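Local coordinates for protein potential RNA-dependent RNA polymerase (Human picobirnavirus, PDB 5I61) that probably catalyses RNA-directed RNA synthesis from ribonucleoside triphosphates, serving in both transcription and replication of the viral genome, at residues T36-G41 against L445-I450; D484-E489 against G520-W525; L399-H404 against G415-M420; G77-M82 against R187-G192; V231-S236 against Q355-D360. One frame throughout, in Å; residues are numbered along the deposited sequence.

Contact 1: residues T36-G41 against L445-I450; sequences TPFYKG and LRYLSI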
# COMPACT_ATOMS: atom_id res chain seq x y z
N THR B 36 21.24 6.38 -6.62
CA THR B 36 20.96 7.14 -7.84
C THR B 36 22.06 8.16 -8.07
O THR B 36 22.92 8.35 -7.20
CB THR B 36 19.62 7.86 -7.72
OG1 THR B 36 19.78 8.97 -6.82
CG2 THR B 36 18.49 6.93 -7.27
N PRO B 37 22.07 8.86 -9.22
CA PRO B 37 23.07 9.92 -9.44
C PRO B 37 22.78 11.21 -8.69
O PRO B 37 23.55 12.16 -8.81
CB PRO B 37 23.01 10.15 -10.96
CG PRO B 37 22.40 8.96 -11.51
CD PRO B 37 21.39 8.52 -10.48
N PHE B 38 21.70 11.25 -7.92
CA PHE B 38 21.36 12.40 -7.11
C PHE B 38 22.49 12.71 -6.16
O PHE B 38 22.92 11.85 -5.39
CB PHE B 38 20.09 12.11 -6.34
CG PHE B 38 19.55 13.27 -5.55
CD1 PHE B 38 19.02 14.39 -6.19
CD2 PHE B 38 19.50 13.21 -4.17
CE1 PHE B 38 18.49 15.45 -5.46
CE2 PHE B 38 18.96 14.27 -3.44
CZ PHE B 38 18.44 15.38 -4.08
N TYR B 39 22.93 13.97 -6.20
CA TYR B 39 24.12 14.46 -5.53
C TYR B 39 25.28 13.48 -5.62
O TYR B 39 25.93 13.21 -4.61
CB TYR B 39 23.81 14.78 -4.07
CG TYR B 39 23.28 16.17 -3.86
CD1 TYR B 39 24.07 17.28 -4.11
CD2 TYR B 39 21.97 16.38 -3.39
CE1 TYR B 39 23.60 18.56 -3.89
CE2 TYR B 39 21.49 17.66 -3.18
CZ TYR B 39 22.31 18.75 -3.43
OH TYR B 39 21.84 20.04 -3.24
N LYS B 40 25.52 12.93 -6.80
CA LYS B 40 26.65 12.04 -7.01
C LYS B 40 27.92 12.63 -6.40
O LYS B 40 28.22 13.82 -6.57
CB LYS B 40 26.82 11.78 -8.50
CG LYS B 40 28.08 11.04 -8.91
CD LYS B 40 28.51 11.48 -10.31
CE LYS B 40 28.73 10.29 -11.25
NZ LYS B 40 29.78 9.35 -10.80
N GLY B 41 28.64 11.83 -5.63
CA GLY B 41 29.87 12.28 -5.02
C GLY B 41 29.73 12.81 -3.61
O GLY B 41 30.76 13.07 -2.96
N LEU B 445 12.20 11.86 -14.25
CA LEU B 445 10.77 11.69 -14.00
C LEU B 445 10.53 11.00 -12.67
O LEU B 445 9.61 11.37 -11.94
CB LEU B 445 10.11 10.93 -15.16
CG LEU B 445 9.84 11.76 -16.43
CD1 LEU B 445 9.50 10.87 -17.64
CD2 LEU B 445 8.73 12.81 -16.24
N ARG B 446 11.37 10.03 -12.33
CA ARG B 446 11.29 9.45 -11.00
C ARG B 446 11.50 10.52 -9.93
O ARG B 446 10.74 10.59 -8.96
CB ARG B 446 12.29 8.31 -10.85
CG ARG B 446 12.34 7.76 -9.45
CD ARG B 446 13.23 6.50 -9.30
NE ARG B 446 13.14 6.01 -7.92
CZ ARG B 446 13.91 6.44 -6.92
NH1 ARG B 446 14.84 7.35 -7.16
NH2 ARG B 446 13.75 5.97 -5.69
N TYR B 447 12.49 11.40 -10.11
CA TYR B 447 12.75 12.48 -9.16
C TYR B 447 11.53 13.38 -9.00
O TYR B 447 11.15 13.74 -7.87
CB TYR B 447 13.92 13.37 -9.61
CG TYR B 447 15.31 12.79 -9.57
CD1 TYR B 447 15.66 11.74 -8.72
CD2 TYR B 447 16.28 13.30 -10.42
CE1 TYR B 447 16.97 11.21 -8.72
CE2 TYR B 447 17.57 12.80 -10.44
CZ TYR B 447 17.92 11.77 -9.58
OH TYR B 447 19.21 11.32 -9.64
N LEU B 448 10.94 13.80 -10.12
CA LEU B 448 9.81 14.73 -10.03
C LEU B 448 8.65 14.12 -9.26
O LEU B 448 8.01 14.80 -8.44
CB LEU B 448 9.37 15.14 -11.44
CG LEU B 448 10.43 15.91 -12.22
CD1 LEU B 448 9.84 16.39 -13.51
CD2 LEU B 448 10.98 17.06 -11.41
N SER B 449 8.36 12.84 -9.50
CA SER B 449 7.22 12.21 -8.84
C SER B 449 7.45 12.04 -7.35
O SER B 449 6.49 11.97 -6.58
CB SER B 449 6.92 10.86 -9.46
OG SER B 449 7.88 9.93 -9.00
N ILE B 450 8.71 11.96 -6.91
CA ILE B 450 8.98 11.94 -5.47
C ILE B 450 8.80 13.33 -4.88
O ILE B 450 8.08 13.52 -3.90
CB ILE B 450 10.38 11.39 -5.20
CG1 ILE B 450 10.47 9.91 -5.56
CG2 ILE B 450 10.80 11.65 -3.77
CD1 ILE B 450 11.89 9.48 -5.88
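Tyr447 carries this contact: from the helix 435-451 it extends its ring to the loop that follows the strand 34-35, and Thr36, Pro37 and Phe38 gather round its hydroxyl end. With CG beside the backbone N (chi1 -70°), the ring runs out from the helix and its OH ends against the loop. Tyr447 OH comes 3.0 Å from Phe38 N, yet the angle is too poor for a hydrogen bond. The amide is spoken for within the loop, where Phe38 N donates to Thr36 OG1 over 3.2 Å, a bond that folds the backbone into an ST turn. Tyr447 OH is thus packed against the loop as a close neighbour of its backbone, with Pro37 CD 3.6 Å away on the exposed margin.

Thr36 runs past the tyrosine in the opposite direction, its OG1 near the ring edge at 3.7 Å from Tyr447 OH. Thr36 OG1 is also hydrogen-bonded to Leu426 O at the end of the neighbouring helix 419-427. The methyl CG2 of Thr36 lies 3.7 Å from Arg446 NH1, while the guanidinium is engaged through NH2 with Arg425 O. Phe38 adds its CB, 3.9 Å from Tyr447 CZ, and its ring stands obliquely to the tyrosine with centroids 5.7 Å apart. Leu426 touches the side chains of both Phe38 and Tyr447, so the helix 419-427 completes the buried packing.

The local motif is the ST turn, set here against a distant helix; such an N-terminal loop resting on C-terminal helices is consistent with the encircled right hand of viral RNA polymerases, whose fingers and thumb are linked.

Contact 2: residues D484-E489 against G520-W525; sequences DNIAGE and GIENWW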
# COMPACT_ATOMS: atom_id res chain seq x y z
N ASP B 484 8.99 21.51 -21.84
CA ASP B 484 7.94 21.83 -22.80
C ASP B 484 7.17 20.60 -23.27
O ASP B 484 6.01 20.75 -23.67
CB ASP B 484 8.54 22.55 -24.02
CG ASP B 484 9.08 23.91 -23.68
OD1 ASP B 484 8.63 24.51 -22.69
OD2 ASP B 484 9.97 24.37 -24.42
N ASN B 485 7.78 19.42 -23.25
CA ASN B 485 7.14 18.18 -23.68
C ASN B 485 6.97 17.21 -22.51
O ASN B 485 7.04 15.99 -22.68
CB ASN B 485 7.94 17.52 -24.81
CG ASN B 485 7.19 16.33 -25.45
OD1 ASN B 485 6.01 16.44 -25.80
ND2 ASN B 485 7.88 15.18 -25.57
N ILE B 486 6.74 17.75 -21.31
CA ILE B 486 6.71 16.91 -20.11
C ILE B 486 5.57 15.89 -20.18
O ILE B 486 5.73 14.75 -19.74
CB ILE B 486 6.62 17.78 -18.84
CG1 ILE B 486 6.89 16.94 -17.61
CG2 ILE B 486 5.24 18.46 -18.70
CD1 ILE B 486 8.30 16.64 -17.43
N ALA B 487 4.42 16.26 -20.74
CA ALA B 487 3.31 15.31 -20.87
C ALA B 487 3.72 14.10 -21.70
O ALA B 487 3.49 12.95 -21.31
CB ALA B 487 2.09 15.98 -21.49
N GLY B 488 4.34 14.35 -22.85
CA GLY B 488 4.73 13.25 -23.72
C GLY B 488 5.85 12.43 -23.13
O GLY B 488 5.85 11.20 -23.24
N GLU B 489 6.84 13.10 -22.52
CA GLU B 489 7.90 12.35 -21.86
C GLU B 489 7.32 11.47 -20.76
O GLU B 489 7.73 10.31 -20.60
CB GLU B 489 8.96 13.32 -21.31
CG GLU B 489 9.69 14.14 -22.40
CD GLU B 489 10.51 13.28 -23.37
OE1 GLU B 489 10.87 12.13 -23.03
OE2 GLU B 489 10.80 13.76 -24.50
N GLY B 520 -1.56 14.41 -16.44
CA GLY B 520 -1.78 15.30 -15.31
C GLY B 520 -0.48 15.80 -14.69
O GLY B 520 -0.52 16.69 -13.82
N ILE B 521 0.66 15.27 -15.14
CA ILE B 521 1.96 15.73 -14.66
C ILE B 521 2.13 17.21 -14.92
O ILE B 521 2.80 17.91 -14.15
CB ILE B 521 3.09 14.88 -15.30
CG1 ILE B 521 4.39 15.11 -14.55
CG2 ILE B 521 3.28 15.24 -16.77
CD1 ILE B 521 5.56 14.41 -15.14
N GLU B 522 1.50 17.74 -15.97
CA GLU B 522 1.62 19.17 -16.25
C GLU B 522 1.03 20.02 -15.13
O GLU B 522 1.42 21.18 -14.97
CB GLU B 522 0.92 19.52 -17.57
CG GLU B 522 1.37 18.71 -18.77
CD GLU B 522 0.95 19.35 -20.08
OE1 GLU B 522 0.01 20.19 -20.07
OE2 GLU B 522 1.55 19.02 -21.13
N ASN B 523 0.10 19.47 -14.36
CA ASN B 523 -0.50 20.23 -13.27
C ASN B 523 0.23 20.03 -11.94
O ASN B 523 -0.07 20.74 -10.97
CB ASN B 523 -1.99 19.86 -13.12
CG ASN B 523 -2.74 20.78 -12.13
OD1 ASN B 523 -2.81 22.02 -12.34
ND2 ASN B 523 -3.31 20.19 -11.06
N TRP B 524 1.18 19.09 -11.87
CA TRP B 524 1.97 18.93 -10.66
C TRP B 524 2.55 20.26 -10.21
O TRP B 524 2.99 21.07 -11.03
CB TRP B 524 3.12 17.94 -10.87
CG TRP B 524 2.72 16.52 -10.97
CD1 TRP B 524 1.45 16.02 -10.91
CD2 TRP B 524 3.59 15.39 -11.14
NE1 TRP B 524 1.47 14.65 -11.04
CE2 TRP B 524 2.77 14.24 -11.18
CE3 TRP B 524 4.98 15.25 -11.26
CZ2 TRP B 524 3.31 12.95 -11.35
CZ3 TRP B 524 5.51 13.98 -11.42
CH2 TRP B 524 4.68 12.84 -11.45
N TRP B 525 2.53 20.50 -8.89
CA TRP B 525 3.25 21.64 -8.36
C TRP B 525 4.69 21.68 -8.87
O TRP B 525 5.14 22.72 -9.36
CB TRP B 525 3.25 21.61 -6.83
CG TRP B 525 4.35 22.43 -6.28
CD1 TRP B 525 4.42 23.79 -6.24
CD2 TRP B 525 5.58 21.95 -5.72
NE1 TRP B 525 5.60 24.19 -5.66
CE2 TRP B 525 6.33 23.08 -5.34
CE3 TRP B 525 6.12 20.68 -5.49
CZ2 TRP B 525 7.60 22.97 -4.74
CZ3 TRP B 525 7.38 20.58 -4.88
CH2 TRP B 525 8.11 21.72 -4.53
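Ile486 and Ile521 form the tight half of this contact, where the first turn of the helix 486-493 meets a short 3-10 turn just ahead of the C-terminal helix 525-531. The two side chains cross at about a right angle, and the branch of Ile486 that does the touching is CG1, 3.8 Å from Ile521 CD1. In Ile521, CG1 anti to the backbone N (chi1 -166°) and an extended second torsion carry CD1 to Ile486, while Ile521 CG2 lies 4.1 Å from Ala487 CA. Leu445 of the helix 435-451 rests on both isoleucines and closes the apolar cluster. Within its own segment, Ile521 CG1 lies 3.3 Å above the ring plane of Trp524, toward the rim, so this side chain is wedged between helix and indole.

The other half is looser and faces outward. Glu522 is exposed and stretches past Ile486 in the opposite direction, with its CG 3.9 Å from Ile486 CG2. Its extended chain carries the carboxylate along the helix to Ala487, where Glu522 OE2 comes 3.1 Å from Ala487 CB. No hydrogen bond links the two segments: Glu522 OE2 remains 4.0 Å from Ala487 N. Nearby, Asp484 is drawn elsewhere, forming a salt bridge with Arg534.

The chemistry is therefore divided. Burial of aliphatic carbon joins the inner side, while the glutamate lends its CG methylene to the packing and keeps its charge at the surface, close to the start of a helix whose dipole would probably stabilise it without a directed bond.

Contact 3: residues L399-H404 against G415-M420; sequences LRRWHH and GVYSTM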
# COMPACT_ATOMS: atom_id res chain seq x y z
N LEU B 399 -0.95 8.34 6.35
CA LEU B 399 -0.39 8.04 5.04
C LEU B 399 0.96 8.75 4.85
O LEU B 399 1.26 9.32 3.80
CB LEU B 399 -1.38 8.38 3.93
CG LEU B 399 -2.73 7.66 4.11
CD1 LEU B 399 -3.69 7.91 2.95
CD2 LEU B 399 -2.57 6.17 4.36
N ARG B 400 1.77 8.71 5.91
CA ARG B 400 3.08 9.36 6.00
C ARG B 400 3.04 10.86 5.68
O ARG B 400 4.02 11.45 5.19
CB ARG B 400 4.10 8.61 5.16
CG ARG B 400 4.34 7.22 5.75
CD ARG B 400 5.64 6.74 5.24
NE ARG B 400 5.43 5.81 4.15
CZ ARG B 400 5.75 6.02 2.89
NH1 ARG B 400 6.21 7.22 2.42
NH2 ARG B 400 5.52 5.09 2.00
N ARG B 401 1.94 11.52 6.01
CA ARG B 401 1.90 12.97 5.93
C ARG B 401 1.54 13.59 7.28
O ARG B 401 0.76 13.02 8.05
CB ARG B 401 0.92 13.43 4.86
CG ARG B 401 1.27 13.06 3.44
CD ARG B 401 -0.03 12.96 2.68
NE ARG B 401 -0.31 14.13 1.88
CZ ARG B 401 -1.52 14.63 1.64
NH1 ARG B 401 -2.60 14.09 2.18
NH2 ARG B 401 -1.63 15.71 0.87
N TRP B 402 2.10 14.76 7.54
CA TRP B 402 1.74 15.54 8.71
C TRP B 402 0.65 16.53 8.35
O TRP B 402 0.61 17.07 7.25
CB TRP B 402 2.99 16.26 9.24
CG TRP B 402 2.88 17.22 10.37
CD1 TRP B 402 3.04 16.95 11.69
CD2 TRP B 402 2.72 18.65 10.28
NE1 TRP B 402 2.96 18.11 12.44
CE2 TRP B 402 2.76 19.17 11.59
CE3 TRP B 402 2.53 19.54 9.21
CZ2 TRP B 402 2.63 20.55 11.87
CZ3 TRP B 402 2.41 20.91 9.49
CH2 TRP B 402 2.46 21.40 10.80
N HIS B 403 -0.28 16.71 9.27
CA HIS B 403 -1.38 17.65 9.15
C HIS B 403 -1.48 18.39 10.48
O HIS B 403 -1.28 17.80 11.54
CB HIS B 403 -2.75 16.97 8.90
CG HIS B 403 -2.81 16.10 7.68
ND1 HIS B 403 -3.38 16.53 6.49
CD2 HIS B 403 -2.42 14.82 7.47
CE1 HIS B 403 -3.33 15.55 5.60
NE2 HIS B 403 -2.77 14.50 6.17
N HIS B 404 -1.83 19.67 10.42
CA HIS B 404 -2.02 20.46 11.63
C HIS B 404 -3.28 21.28 11.48
O HIS B 404 -3.57 21.77 10.39
CB HIS B 404 -0.81 21.40 11.89
CG HIS B 404 -0.77 21.99 13.26
ND1 HIS B 404 -1.65 22.97 13.68
CD2 HIS B 404 0.06 21.77 14.31
CE1 HIS B 404 -1.37 23.31 14.93
NE2 HIS B 404 -0.34 22.60 15.33
N GLY B 415 -1.76 17.99 3.80
CA GLY B 415 -0.80 17.06 4.34
C GLY B 415 0.61 17.32 3.83
O GLY B 415 0.84 17.53 2.63
N VAL B 416 1.55 17.28 4.76
CA VAL B 416 2.94 17.61 4.51
C VAL B 416 3.73 16.32 4.51
O VAL B 416 3.92 15.69 5.56
CB VAL B 416 3.46 18.60 5.56
CG1 VAL B 416 4.96 18.82 5.40
CG2 VAL B 416 2.64 19.93 5.47
N TYR B 417 4.17 15.90 3.33
CA TYR B 417 5.11 14.80 3.21
C TYR B 417 6.47 15.25 3.74
O TYR B 417 6.78 16.45 3.76
CB TYR B 417 5.22 14.36 1.75
CG TYR B 417 5.84 12.99 1.48
CD1 TYR B 417 5.04 11.84 1.43
CD2 TYR B 417 7.21 12.86 1.22
CE1 TYR B 417 5.61 10.59 1.17
CE2 TYR B 417 7.77 11.62 0.95
CZ TYR B 417 6.98 10.49 0.92
OH TYR B 417 7.56 9.27 0.66
N SER B 418 7.30 14.29 4.16
CA SER B 418 8.59 14.61 4.77
C SER B 418 9.65 14.87 3.71
O SER B 418 9.87 14.04 2.81
CB SER B 418 9.03 13.47 5.67
OG SER B 418 10.43 13.49 5.91
N THR B 419 10.33 16.03 3.82
CA THR B 419 11.48 16.31 2.96
C THR B 419 12.61 15.31 3.19
O THR B 419 13.24 14.83 2.22
CB THR B 419 11.97 17.75 3.14
OG1 THR B 419 12.12 18.07 4.53
CG2 THR B 419 10.98 18.77 2.51
N MSE B 420 12.85 14.92 4.44
CA MSE B 420 13.86 13.90 4.71
C MSE B 420 13.55 12.57 4.05
O MSE B 420 14.42 11.96 3.38
CB MSE B 420 14.03 13.74 6.21
CG MSE B 420 14.51 15.03 6.82
SE MSE B 420 16.46 15.29 6.50
CE MSE B 420 16.60 15.76 4.72
O HOH W 1 6.66 11.36 4.33
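Trp402 and Val416 face each other across a beta hairpin, the central and last strands of a small three-stranded antiparallel sheet that follows the strands 355-357 and 360-363 in the chain. Its place is consistent with the motif E region of viral RNA polymerases, where palm passes into thumb.

Backbone bonding is concentrated in that one hydrogen-bonded pair. Trp402 N donates to Val416 O over 2.8 Å, nearly straight at 172°, while Val416 N returns a bond of 2.7 Å to Trp402 O in the carbonyl plane. On the same side of the sheet the side chains run alongside one another, and Val416 CG2 meets the indole at its edge, 3.8 Å from Trp402 CE3. Trp402 NE1 is held by Thr64, and Leu65 of the helix 63-73 touches both residues.

Contacts with a bare backbone carbon dominate at Gly415. With no side chain there, its CA lies over one face of the His403 ring, a CH-pi contact of 3.5 Å to the centroid. The same CA sits over the centre of the Arg401 guanidinium, 3.7 Å above its plane. Asp241 forms a salt bridge with Arg401 NH1, and Cys413 O receives His403 ND1, so both flat groups have a second grip.

Polar contacts take over at the frayed end. Arg400 NH1 gives a weak bond to Tyr417 OH, bent to 120°, the guanidinium and phenol planes being steeply inclined. Water joins Arg400 O to Ser418 N. The oxygen of this water hovers over the centre of the Tyr417 ring, 3.2 Å above the ring plane.

Contact 4: residues G77-M82 against R187-G192; sequences GPMSVM and RGQEGG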
# COMPACT_ATOMS: atom_id res chain seq x y z
N GLY B 77 17.58 5.40 4.08
CA GLY B 77 18.68 4.52 3.75
C GLY B 77 18.31 3.67 2.58
O GLY B 77 17.43 4.01 1.80
N PRO B 78 19.00 2.53 2.42
CA PRO B 78 18.76 1.66 1.27
C PRO B 78 17.34 1.12 1.22
O PRO B 78 16.68 0.95 2.24
CB PRO B 78 19.76 0.52 1.49
CG PRO B 78 20.83 1.09 2.39
CD PRO B 78 20.19 2.14 3.22
N MSE B 79 16.87 0.81 0.01
CA MSE B 79 15.67 -0.01 -0.04
C MSE B 79 15.77 -1.18 -1.01
O MSE B 79 14.78 -1.86 -1.27
CB MSE B 79 14.42 0.83 -0.37
CG MSE B 79 14.55 2.01 -1.34
SE MSE B 79 12.94 3.23 -1.20
CE MSE B 79 11.50 1.90 -1.07
N SER B 80 16.97 -1.43 -1.51
CA SER B 80 17.18 -2.38 -2.59
C SER B 80 17.74 -3.72 -2.12
O SER B 80 17.83 -4.65 -2.92
CB SER B 80 18.10 -1.78 -3.64
OG SER B 80 19.38 -1.59 -3.10
N VAL B 81 18.10 -3.83 -0.85
CA VAL B 81 18.80 -5.00 -0.32
C VAL B 81 17.77 -6.08 -0.02
O VAL B 81 17.00 -5.96 0.93
CB VAL B 81 19.62 -4.62 0.92
CG1 VAL B 81 20.23 -5.84 1.57
CG2 VAL B 81 20.71 -3.60 0.52
N MSE B 82 17.76 -7.15 -0.83
CA MSE B 82 16.87 -8.29 -0.64
C MSE B 82 17.61 -9.45 -0.01
O MSE B 82 18.51 -10.03 -0.65
CB MSE B 82 16.23 -8.73 -1.97
CG MSE B 82 15.11 -9.76 -1.79
SE MSE B 82 14.26 -10.44 -3.44
CE MSE B 82 15.67 -11.66 -4.09
N ARG B 187 9.29 -6.84 -1.59
CA ARG B 187 9.50 -5.40 -1.69
C ARG B 187 10.43 -4.97 -0.56
O ARG B 187 10.41 -5.54 0.53
CB ARG B 187 8.22 -4.55 -1.60
CG ARG B 187 7.31 -4.69 -2.77
CD ARG B 187 7.80 -3.81 -3.89
NE ARG B 187 7.18 -4.17 -5.16
CZ ARG B 187 7.34 -3.47 -6.30
NH1 ARG B 187 8.07 -2.36 -6.29
NH2 ARG B 187 6.73 -3.89 -7.43
N GLY B 188 11.26 -3.98 -0.86
CA GLY B 188 12.12 -3.36 0.14
C GLY B 188 11.51 -2.04 0.59
O GLY B 188 11.03 -1.26 -0.22
N GLN B 189 11.54 -1.82 1.90
CA GLN B 189 11.14 -0.55 2.47
C GLN B 189 12.27 -0.02 3.35
O GLN B 189 12.80 -0.77 4.18
CB GLN B 189 9.85 -0.73 3.28
CG GLN B 189 9.34 0.53 3.96
CD GLN B 189 8.30 1.29 3.14
OE1 GLN B 189 8.44 1.45 1.92
NE2 GLN B 189 7.24 1.74 3.80
N GLU B 190 12.65 1.26 3.18
CA GLU B 190 13.76 1.80 3.96
C GLU B 190 13.45 1.78 5.45
O GLU B 190 12.34 2.12 5.88
CB GLU B 190 14.14 3.23 3.52
CG GLU B 190 13.13 4.34 3.84
CD GLU B 190 12.08 4.50 2.74
OE1 GLU B 190 11.49 3.45 2.35
OE2 GLU B 190 11.85 5.64 2.27
N GLY B 191 14.43 1.36 6.25
CA GLY B 191 14.26 1.29 7.69
C GLY B 191 15.49 1.65 8.47
O GLY B 191 15.69 1.18 9.58
N GLY B 192 16.33 2.51 7.90
CA GLY B 192 17.59 2.85 8.51
C GLY B 192 18.67 2.96 7.46
O GLY B 192 18.49 2.57 6.30
O HOH W 2 16.96 0.92 4.83
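Gly77 meets Gly192 backbone to backbone: its CA approaches Gly192 O to 3.2 Å in a CA-H...O contact, possible because no side chain stands between them. Pro78 follows, with its ring carbon CD also against that carbonyl and its own O turned to a water. The water donates to Pro78 O at 2.6 Å and to Gly192 O at 2.7 Å, and accepts from Gly191 N at 2.9 Å, so three bonds fix it as a bridge between the loop and the residues just after the strand. Pro78 O further receives the CA of Glu190 at 3.5 Å.

Met79, a selenomethionine, makes the broadest side-chain contact. It lies beside Glu190, and a bend at its last torsion (chi3 -42°) brings CE to within 3.3 Å of Gly188 O. Its SE stays 3.8 Å from Glu190 OE1; the same carboxylate forms a salt bridge through OE2 with Arg425. Met79 O, meanwhile, receives Gly188 CA at 3.4 Å.

No direct conventional hydrogen bond crosses this interface. Cohesion comes instead from the CA-H donors of Gly77, Gly188 and Glu190, one shared water and the flexible side chain of Met79, so the backbones lie close together without sheet pairing.

Contact 5: residues V231-S236 against Q355-D360; sequences VPAWVS and QCLGDD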
# COMPACT_ATOMS: atom_id res chain seq x y z
N VAL B 231 -14.10 6.39 1.27
CA VAL B 231 -12.69 6.26 1.65
C VAL B 231 -11.89 7.31 0.90
O VAL B 231 -11.48 7.08 -0.26
CB VAL B 231 -12.15 4.85 1.35
CG1 VAL B 231 -10.65 4.79 1.67
CG2 VAL B 231 -12.90 3.75 2.15
N PRO B 232 -11.59 8.47 1.51
CA PRO B 232 -10.96 9.56 0.75
C PRO B 232 -9.64 9.15 0.10
O PRO B 232 -9.36 9.57 -1.03
CB PRO B 232 -10.77 10.67 1.80
CG PRO B 232 -11.74 10.38 2.87
CD PRO B 232 -11.89 8.86 2.91
N ALA B 233 -8.85 8.30 0.76
CA ALA B 233 -7.55 7.93 0.19
C ALA B 233 -7.67 7.10 -1.09
O ALA B 233 -6.69 6.98 -1.81
CB ALA B 233 -6.73 7.17 1.23
N TRP B 234 -8.84 6.53 -1.39
CA TRP B 234 -9.06 5.92 -2.70
C TRP B 234 -9.35 6.96 -3.79
O TRP B 234 -9.30 6.62 -4.98
CB TRP B 234 -10.22 4.91 -2.63
CG TRP B 234 -9.87 3.65 -1.88
CD1 TRP B 234 -8.63 3.25 -1.51
CD2 TRP B 234 -10.77 2.62 -1.43
NE1 TRP B 234 -8.69 2.05 -0.85
CE2 TRP B 234 -9.99 1.64 -0.79
CE3 TRP B 234 -12.15 2.42 -1.53
CZ2 TRP B 234 -10.54 0.48 -0.23
CZ3 TRP B 234 -12.71 1.27 -0.96
CH2 TRP B 234 -11.90 0.32 -0.31
N VAL B 235 -9.66 8.20 -3.41
CA VAL B 235 -9.92 9.26 -4.37
C VAL B 235 -8.61 10.00 -4.65
O VAL B 235 -8.06 9.88 -5.75
CB VAL B 235 -11.03 10.20 -3.87
CG1 VAL B 235 -11.39 11.20 -4.91
CG2 VAL B 235 -12.24 9.39 -3.53
N SER B 236 -8.10 10.75 -3.67
CA SER B 236 -6.90 11.57 -3.85
C SER B 236 -6.42 12.03 -2.49
O SER B 236 -7.13 11.92 -1.50
CB SER B 236 -7.17 12.80 -4.73
OG SER B 236 -8.16 13.64 -4.15
N GLN B 355 -10.56 8.63 9.56
CA GLN B 355 -10.14 8.00 8.31
C GLN B 355 -9.34 6.73 8.59
O GLN B 355 -8.64 6.64 9.60
CB GLN B 355 -9.26 8.95 7.43
CG GLN B 355 -10.03 10.13 6.85
CD GLN B 355 -9.22 10.93 5.82
OE1 GLN B 355 -9.10 10.52 4.64
NE2 GLN B 355 -8.69 12.10 6.24
N CYS B 356 -9.41 5.78 7.67
CA CYS B 356 -8.49 4.66 7.74
C CYS B 356 -8.27 4.07 6.35
O CYS B 356 -9.09 4.24 5.44
CB CYS B 356 -8.99 3.58 8.70
SG CYS B 356 -10.63 2.88 8.29
N LEU B 357 -7.14 3.39 6.21
CA LEU B 357 -6.73 2.78 4.95
C LEU B 357 -5.75 1.67 5.30
O LEU B 357 -4.68 1.96 5.86
CB LEU B 357 -6.09 3.81 4.02
CG LEU B 357 -5.92 3.55 2.50
CD1 LEU B 357 -4.96 2.44 2.18
CD2 LEU B 357 -7.24 3.31 1.77
N GLY B 358 -6.11 0.43 4.98
CA GLY B 358 -5.34 -0.73 5.42
C GLY B 358 -4.89 -0.62 6.87
O GLY B 358 -5.72 -0.57 7.78
N ASP B 359 -3.58 -0.57 7.10
CA ASP B 359 -3.07 -0.61 8.46
C ASP B 359 -2.87 0.77 9.09
O ASP B 359 -2.24 0.85 10.15
CB ASP B 359 -1.75 -1.41 8.50
CG ASP B 359 -0.56 -0.65 7.91
OD1 ASP B 359 -0.74 0.47 7.41
OD2 ASP B 359 0.57 -1.19 7.94
N ASP B 360 -3.38 1.84 8.49
CA ASP B 360 -3.11 3.22 8.92
C ASP B 360 -4.43 3.91 9.21
O ASP B 360 -5.35 3.88 8.39
CB ASP B 360 -2.35 3.98 7.82
CG ASP B 360 -1.60 5.19 8.32
OD1 ASP B 360 -1.82 5.66 9.44
OD2 ASP B 360 -0.79 5.71 7.55
O HOH W 3 -9.03 7.82 3.87
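Gln355 opens the strand 355-357 by laying its amide oxygen against the ring of Pro232, with Gln355 OE1 3.2 Å from Pro232 CG. The chain is extended beyond CG, which carries the amide across to the short, weakly bonded helix 232-235. OE1 does not depend on that carbon contact: it accepts from a water at 2.8 Å, and the water in turn accepts from Ala233 N at 3.2 Å. Gln355 NE2 is bound to Val240 O in the next helix, so the amide is held at both ends and its rotation is set.

Cys356 turns its side chain away toward the helix 327-344, leaving its carbonyl O 4.1 Å from Val231 CG1.

Leu357 returns to the contact and fills its apolar half. Leu357 CG lies anti to the backbone N (chi1 -163°), directing the isobutyl group at the helix, and Leu357 CD2 is 3.7 Å from Val231 CG1 and 3.6 Å from Trp234 CD1. Ala233 CB adds a contact, 3.9 Å from Leu357 CG, while Trp234 NE1 is hydrogen-bonded to Thr504 O.

Beyond Leu357 the chain reverses through Gly358 and Asp359 to Asp360 in a type II' turn. This strand-turn-strand bearing Gly-Asp-Asp is the signature of motif C in the palm of RNA-dependent RNA polymerases, whose aspartates in relatives bind the catalytic metal ions; the contact seats its first strand on the helix 232-235.

Overall arrangement
Contact 5 includes the Gly-Asp-Asp turn of the probable active site in its second segment, and the other contacts can be placed from it. Contact 3 is its closest neighbour, centres about 15 Å apart, and touches it directly: Leu399 N lies 2.9 Å from Asp360 OD2, a probable hydrogen bond, and Leu399 CD1 packs on Ala233 CB at 3.6 Å. Contact 2 packs against the helix 435-451 of contact 1, with Leu445 CD2 3.7 Å from Ile521 CD1; their centres are about 17 Å apart. Contact 4, about 24 Å from contact 5 between centres, meets contact 3 where Gln189 approaches Arg400. Along the chain, contacts 3, 4 and 5 are nested inside the loop closed by contact 1.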